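Local atomic coordinates of HemO (Neisseria meningitidis, PDB entry 1J77), a protein that binds heme through its iron and probably opens the heme ring by oxidative cleavage. Residues Asn28-Ser32 with Val33-Val37; Leu163-Thr166 with Pro167-Ala171. All blocks are in the same frame, centred on the assembly; numbering follows the deposited sequence.

Interaction 1 of 2, residues Asn28-Ser32 with Val33-Val37. With HEM (protoporphyrin IX containing Fe), chain B.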
loop_
_atom_site.group_PDB
_atom_site.type_symbol
_atom_site.label_atom_id
_atom_site.label_comp_id
_atom_site.label_asym_id
_atom_site.label_seq_id
_atom_site.Cartn_x
_atom_site.Cartn_y
_atom_site.Cartn_z
ATOM N N ASN A 28 -2.808 -13.018 0.460
ATOM C CA ASN A 28 -2.437 -14.403 0.173
ATOM C C ASN A 28 -1.232 -14.495 -0.749
ATOM O O ASN A 28 -0.350 -15.346 -0.539
ATOM C CB ASN A 28 -3.627 -15.136 -0.477
ATOM C CG ASN A 28 -4.738 -15.441 0.483
ATOM O OD1 ASN A 28 -4.497 -15.560 1.673
ATOM N ND2 ASN A 28 -5.966 -15.590 -0.036
ATOM N N LEU A 29 -1.216 -13.658 -1.809
ATOM C CA LEU A 29 -0.083 -13.736 -2.724
ATOM C C LEU A 29 1.234 -13.302 -2.082
ATOM O O LEU A 29 2.295 -13.886 -2.335
ATOM C CB LEU A 29 -0.357 -12.936 -3.993
ATOM C CG LEU A 29 0.664 -13.002 -5.129
ATOM C CD1 LEU A 29 0.945 -14.447 -5.605
ATOM C CD2 LEU A 29 0.175 -12.171 -6.258
ATOM N N VAL A 30 1.197 -12.211 -1.314
ATOM C CA VAL A 30 2.386 -11.736 -0.618
ATOM C C VAL A 30 2.914 -12.882 0.286
ATOM O O VAL A 30 4.090 -13.240 0.261
ATOM C CB VAL A 30 2.089 -10.507 0.250
ATOM C CG1 VAL A 30 3.224 -10.254 1.299
ATOM C CG2 VAL A 30 1.806 -9.260 -0.649
ATOM N N MET A 31 2.035 -13.453 1.072
ATOM C CA MET A 31 2.524 -14.529 1.934
ATOM C C MET A 31 3.005 -15.764 1.186
ATOM O O MET A 31 4.008 -16.346 1.577
ATOM C CB MET A 31 1.493 -14.861 2.962
ATOM C CG MET A 31 1.125 -13.707 3.874
ATOM S SD MET A 31 2.558 -12.965 4.724
ATOM C CE MET A 31 3.090 -14.324 5.713
ATOM N N SER A 32 2.396 -16.076 0.046
ATOM C CA SER A 32 2.814 -17.273 -0.686
ATOM C C SER A 32 4.240 -17.147 -1.209
ATOM O O SER A 32 4.922 -18.179 -1.413
ATOM C CB SER A 32 1.926 -17.565 -1.884
ATOM O OG SER A 32 0.636 -17.836 -1.514
ATOM N N VAL A 33 4.721 -15.930 -1.493
ATOM C CA VAL A 33 6.067 -15.800 -2.076
ATOM C C VAL A 33 7.152 -15.691 -0.987
ATOM O O VAL A 33 8.310 -15.528 -1.306
ATOM C CB VAL A 33 6.166 -14.600 -3.082
ATOM C CG1 VAL A 33 5.308 -14.913 -4.313
ATOM C CG2 VAL A 33 5.817 -13.298 -2.442
ATOM N N GLN A 34 6.744 -15.848 0.273
ATOM C CA GLN A 34 7.693 -15.987 1.367
ATOM C C GLN A 34 8.647 -14.784 1.504
ATOM O O GLN A 34 9.875 -14.901 1.325
ATOM C CB GLN A 34 8.450 -17.299 1.161
ATOM C CG GLN A 34 7.635 -18.571 1.553
ATOM C CD GLN A 34 7.692 -18.945 3.036
ATOM O OE1 GLN A 34 7.059 -19.938 3.484
ATOM N NE2 GLN A 34 8.511 -18.238 3.793
ATOM N N PRO A 35 8.071 -13.624 1.827
ATOM C CA PRO A 35 8.910 -12.413 1.957
ATOM C C PRO A 35 9.898 -12.463 3.106
ATOM O O PRO A 35 10.862 -11.700 3.046
ATOM C CB PRO A 35 7.908 -11.279 2.205
ATOM C CG PRO A 35 6.550 -11.913 2.229
ATOM C CD PRO A 35 6.676 -13.372 2.196
ATOM N N PHE A 36 9.687 -13.335 4.097
ATOM C CA PHE A 36 10.581 -13.377 5.259
ATOM C C PHE A 36 11.477 -14.623 5.276
ATOM O O PHE A 36 12.219 -14.818 6.243
ATOM C CB PHE A 36 9.744 -13.289 6.522
ATOM C CG PHE A 36 8.813 -12.125 6.543
ATOM C CD1 PHE A 36 7.470 -12.299 6.294
ATOM C CD2 PHE A 36 9.285 -10.845 6.802
ATOM C CE1 PHE A 36 6.592 -11.251 6.299
ATOM C CE2 PHE A 36 8.403 -9.782 6.806
ATOM C CZ PHE A 36 7.054 -9.975 6.551
ATOM N N VAL A 37 11.498 -15.398 4.199
ATOM C CA VAL A 37 12.297 -16.663 4.191
ATOM C C VAL A 37 13.811 -16.437 4.155
ATOM O O VAL A 37 14.656 -17.331 4.462
ATOM C CB VAL A 37 11.840 -17.604 3.042
ATOM C CG1 VAL A 37 12.451 -17.270 1.738
ATOM C CG2 VAL A 37 12.164 -19.093 3.393
HETATM C CHA HEM B . -6.568 -3.560 5.986
HETATM C CHB HEM B . -3.796 -7.496 6.511
HETATM C CHC HEM B . -1.270 -6.227 2.534
HETATM C CHD HEM B . -4.377 -2.550 1.757
HETATM C C1A HEM B . -5.975 -4.678 6.521
HETATM C C2A HEM B . -6.268 -5.272 7.845
HETATM C C3A HEM B . -5.493 -6.349 7.956
HETATM C C4A HEM B . -4.699 -6.501 6.745
HETATM C CMA HEM B . -5.447 -7.303 9.175
HETATM C CAA HEM B . -7.223 -4.760 8.962
HETATM C CBA HEM B . -6.408 -3.932 9.956
HETATM C CGA HEM B . -7.286 -3.268 11.000
HETATM O O1A HEM B . -8.520 -3.139 10.749
HETATM O O2A HEM B . -6.737 -2.897 12.080
HETATM C C1B HEM B . -2.859 -7.506 5.489
HETATM C C2B HEM B . -1.810 -8.477 5.339
HETATM C C3B HEM B . -1.116 -8.154 4.210
HETATM C C4B HEM B . -1.690 -6.919 3.681
HETATM C CMB HEM B . -1.621 -9.638 6.348
HETATM C CAB HEM B . 0.127 -8.840 3.637
HETATM C CBB HEM B . 0.293 -10.156 3.718
HETATM C C1C HEM B . -1.860 -5.100 2.027
HETATM C C2C HEM B . -1.374 -4.319 0.889
HETATM C C3C HEM B . -2.270 -3.349 0.648
HETATM C C4C HEM B . -3.288 -3.383 1.662
HETATM C CMC HEM B . -0.134 -4.698 0.067
HETATM C CAC HEM B . -2.248 -2.287 -0.442
HETATM C CBC HEM B . -1.505 -2.473 -1.529
HETATM C C1D HEM B . -5.224 -2.528 2.820
HETATM C C2D HEM B . -6.293 -1.569 2.930
HETATM C C3D HEM B . -6.992 -1.880 4.215
HETATM C C4D HEM B . -6.258 -2.993 4.766
HETATM C CMD HEM B . -6.626 -0.480 1.908
HETATM C CAD HEM B . -8.161 -1.143 4.870
HETATM C CBD HEM B . -9.439 -1.928 4.835
HETATM C CGD HEM B . -10.477 -0.994 5.415
HETATM O O1D HEM B . -11.049 -0.201 4.630
HETATM O O2D HEM B . -10.772 -1.093 6.647
HETATM N NA HEM B . -5.016 -5.447 5.906
HETATM N NB HEM B . -2.782 -6.599 4.443
HETATM N NC HEM B . -2.997 -4.481 2.457
HETATM N ND HEM B . -5.209 -3.389 3.926
HETATM FE FE HEM B . -4.084 -5.036 4.135
HETATM O O HOH W 1 -2.858 -3.861 5.098
#

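Interaction 2 of 2, residues Leu163-Thr166 with Pro167-Ala171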
loop_
_atom_site.group_PDB
_atom_site.type_symbol
_atom_site.label_atom_id
_atom_site.label_comp_id
_atom_site.label_asym_id
_atom_site.label_seq_id
_atom_site.Cartn_x
_atom_site.Cartn_y
_atom_site.Cartn_z
ATOM N N LEU A 163 -14.835 14.286 1.914
ATOM C CA LEU A 163 -14.630 14.821 0.566
ATOM C C LEU A 163 -16.001 14.982 -0.058
ATOM O O LEU A 163 -16.179 15.737 -1.005
ATOM C CB LEU A 163 -13.769 13.907 -0.317
ATOM C CG LEU A 163 -12.367 13.630 0.213
ATOM C CD1 LEU A 163 -11.672 12.597 -0.666
ATOM C CD2 LEU A 163 -11.478 14.870 0.402
ATOM N N ASN A 164 -16.959 14.233 0.495
ATOM C CA ASN A 164 -18.344 14.242 0.063
ATOM C C ASN A 164 -18.448 14.027 -1.420
ATOM O O ASN A 164 -19.172 14.727 -2.119
ATOM C CB ASN A 164 -19.061 15.526 0.495
ATOM C CG ASN A 164 -19.612 15.419 1.890
ATOM O OD1 ASN A 164 -20.205 14.395 2.259
ATOM N ND2 ASN A 164 -19.386 16.444 2.697
ATOM N N LEU A 165 -17.707 13.027 -1.894
ATOM C CA LEU A 165 -17.732 12.674 -3.294
ATOM C C LEU A 165 -19.160 12.297 -3.591
ATOM O O LEU A 165 -19.832 11.736 -2.732
ATOM C CB LEU A 165 -16.826 11.470 -3.573
ATOM C CG LEU A 165 -15.303 11.614 -3.493
ATOM C CD1 LEU A 165 -14.672 10.477 -4.246
ATOM C CD2 LEU A 165 -14.804 12.928 -4.054
ATOM N N THR A 166 -19.613 12.620 -4.791
ATOM C CA THR A 166 -20.940 12.197 -5.221
ATOM C C THR A 166 -20.840 10.696 -5.445
ATOM O O THR A 166 -19.750 10.174 -5.569
ATOM C CB THR A 166 -21.328 12.903 -6.521
ATOM O OG1 THR A 166 -20.408 12.554 -7.565
ATOM C CG2 THR A 166 -21.211 14.456 -6.378
ATOM N N PRO A 167 -21.955 9.978 -5.499
ATOM C CA PRO A 167 -21.882 8.526 -5.722
ATOM C C PRO A 167 -21.154 8.172 -7.005
ATOM O O PRO A 167 -20.478 7.131 -7.101
ATOM C CB PRO A 167 -23.349 8.111 -5.848
ATOM C CG PRO A 167 -24.113 9.186 -5.174
ATOM C CD PRO A 167 -23.342 10.456 -5.359
ATOM N N GLU A 168 -21.326 9.043 -7.992
ATOM C CA GLU A 168 -20.750 8.890 -9.306
ATOM C C GLU A 168 -19.208 8.954 -9.229
ATOM O O GLU A 168 -18.505 8.176 -9.879
ATOM C CB GLU A 168 -21.292 10.007 -10.226
ATOM C CG GLU A 168 -22.826 10.256 -10.193
ATOM C CD GLU A 168 -23.334 11.055 -8.989
ATOM O OE1 GLU A 168 -23.146 12.293 -8.942
ATOM O OE2 GLU A 168 -23.962 10.457 -8.086
ATOM N N ALA A 169 -18.705 9.894 -8.433
ATOM C CA ALA A 169 -17.256 10.063 -8.268
ATOM C C ALA A 169 -16.733 8.932 -7.408
ATOM O O ALA A 169 -15.559 8.543 -7.547
ATOM C CB ALA A 169 -16.949 11.385 -7.617
ATOM N N GLU A 170 -17.568 8.445 -6.489
ATOM C CA GLU A 170 -17.191 7.310 -5.635
ATOM C C GLU A 170 -16.909 6.104 -6.501
ATOM O O GLU A 170 -15.972 5.358 -6.247
ATOM C CB GLU A 170 -18.330 6.915 -4.693
ATOM C CG GLU A 170 -18.509 7.761 -3.468
ATOM C CD GLU A 170 -19.518 7.141 -2.512
ATOM O OE1 GLU A 170 -19.414 5.922 -2.207
ATOM O OE2 GLU A 170 -20.428 7.868 -2.085
ATOM N N ALA A 171 -17.755 5.867 -7.497
ATOM C CA ALA A 171 -17.561 4.733 -8.387
ATOM C C ALA A 171 -16.181 4.755 -9.033
ATOM O O ALA A 171 -15.504 3.730 -9.116
ATOM C CB ALA A 171 -18.679 4.678 -9.463
HETATM O O HOH W 2 -18.783 10.182 -0.663
#

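Interaction 1 of 2, residues Asn28-Ser32 with Val33-Val37
V30 and P35 meet where helix 11-32 runs out and the chain turns away. The two side chains cross at about a right angle, with V30 CG1 3.8 Å from P35 CG. CG1 stands anti to the backbone N of V30 (chi1 163°), and this branch also touches the heme, 3.8 Å from its vinyl carbon CBB. The proline ring also lies over the last turn of the helix: its CD is 3.2 Å from V30 O. V33 meets the same carbonyl oxygen as P35. Its CG2 is 3.2 Å from V30 O, while CG1 packs against L29 O. M31 bends at both chi2 and chi3, and its CG and SD both touch heme CBB.

The backbone closes the helix. V33 N is shared between L29 O and V30 O, and both bonds are far from straight. Q34 N then bonds to M31 O at 3.1 Å. One turn back, S32 OG bonds to N28 O at 2.9 Å. S32 N reaches the same oxygen from the opposite face of its plane, so two donors grip it. Beyond the helix end, Q34 to V37 form a type I beta turn.

Several helices surround this corner. V30 and L29 pack on helix 167-192 through L188, and V33 packs there on F192. F45 of helix 39-60 touches both V30 and P35. M31 touches F123 of helix 122-129, and F36 rests on L124 and A128 of that helix.

Interaction 2 of 2, residues Leu163-Thr166 with Pro167-Ala171
T166 meets the first turn of helix 167-192 through both its hydroxyl and its carbonyl. OG1 sits between the backbone N and the carbonyl carbon of its own residue (chi1 62°), which puts it beside the first amides of the helix. There it accepts a hydrogen bond from A169 N, 3.3 Å away, with an N-H...O angle of 153°. The same hydroxyl donates a weak bond to E168 OE1 at 3.1 Å. E168 bends at chi2 to bring its carboxylate back to T166, and the two side chains cross at about a right angle. The carbonyl takes E170 N at 2.9 Å. A169 N adds a weak bond to that oxygen. Thus the amides of A169 and E170, at the start of the helix, both have partners in T166.

L165 covers the side of this turn with carbon. Its CB lies 4.0 Å from A169 CB and also touches E170 CG. Its CD1 lies 3.9 Å from A169 O. Outside the pair, L165 rests on N105 and I108 of helix 104-119 and on F11 of helix 11-32.

A169 thus meets L165 with its methyl group and T166 with its backbone N. E170 CG passes T166 O at 3.4 Å, but its acid end has other partners. OE2 forms a salt bridge with R14, and a water lies within hydrogen-bonding distance of both OE2 and L165 O.

P167 is the first residue of the helix, right after T166. This is a threonine N-cap: T166 OG1 stands in for the missing carbonyl of a preceding turn and receives the amide three residues on.

Interaction 1 comes first along the chain and closes well before interaction 2 opens. Their centres are about 35 Å apart, their nearest atoms about 23 Å, and they lie on opposite sides of the chain's centre. Residues 28-37 end helix 11-32, while residues 163-171 begin helix 167-192. Both helices serve both contacts: helix 167-192 packs against residues 28-37 through L188 and F192, and helix 11-32 supplies F11 and R14 to residues 163-171. Together the two contacts finish and start helices of the all-helical heme oxygenase fold. Interaction 1 touches the heme directly; in interaction 2 the side chain of E170 is about 12 Å from the bound heme.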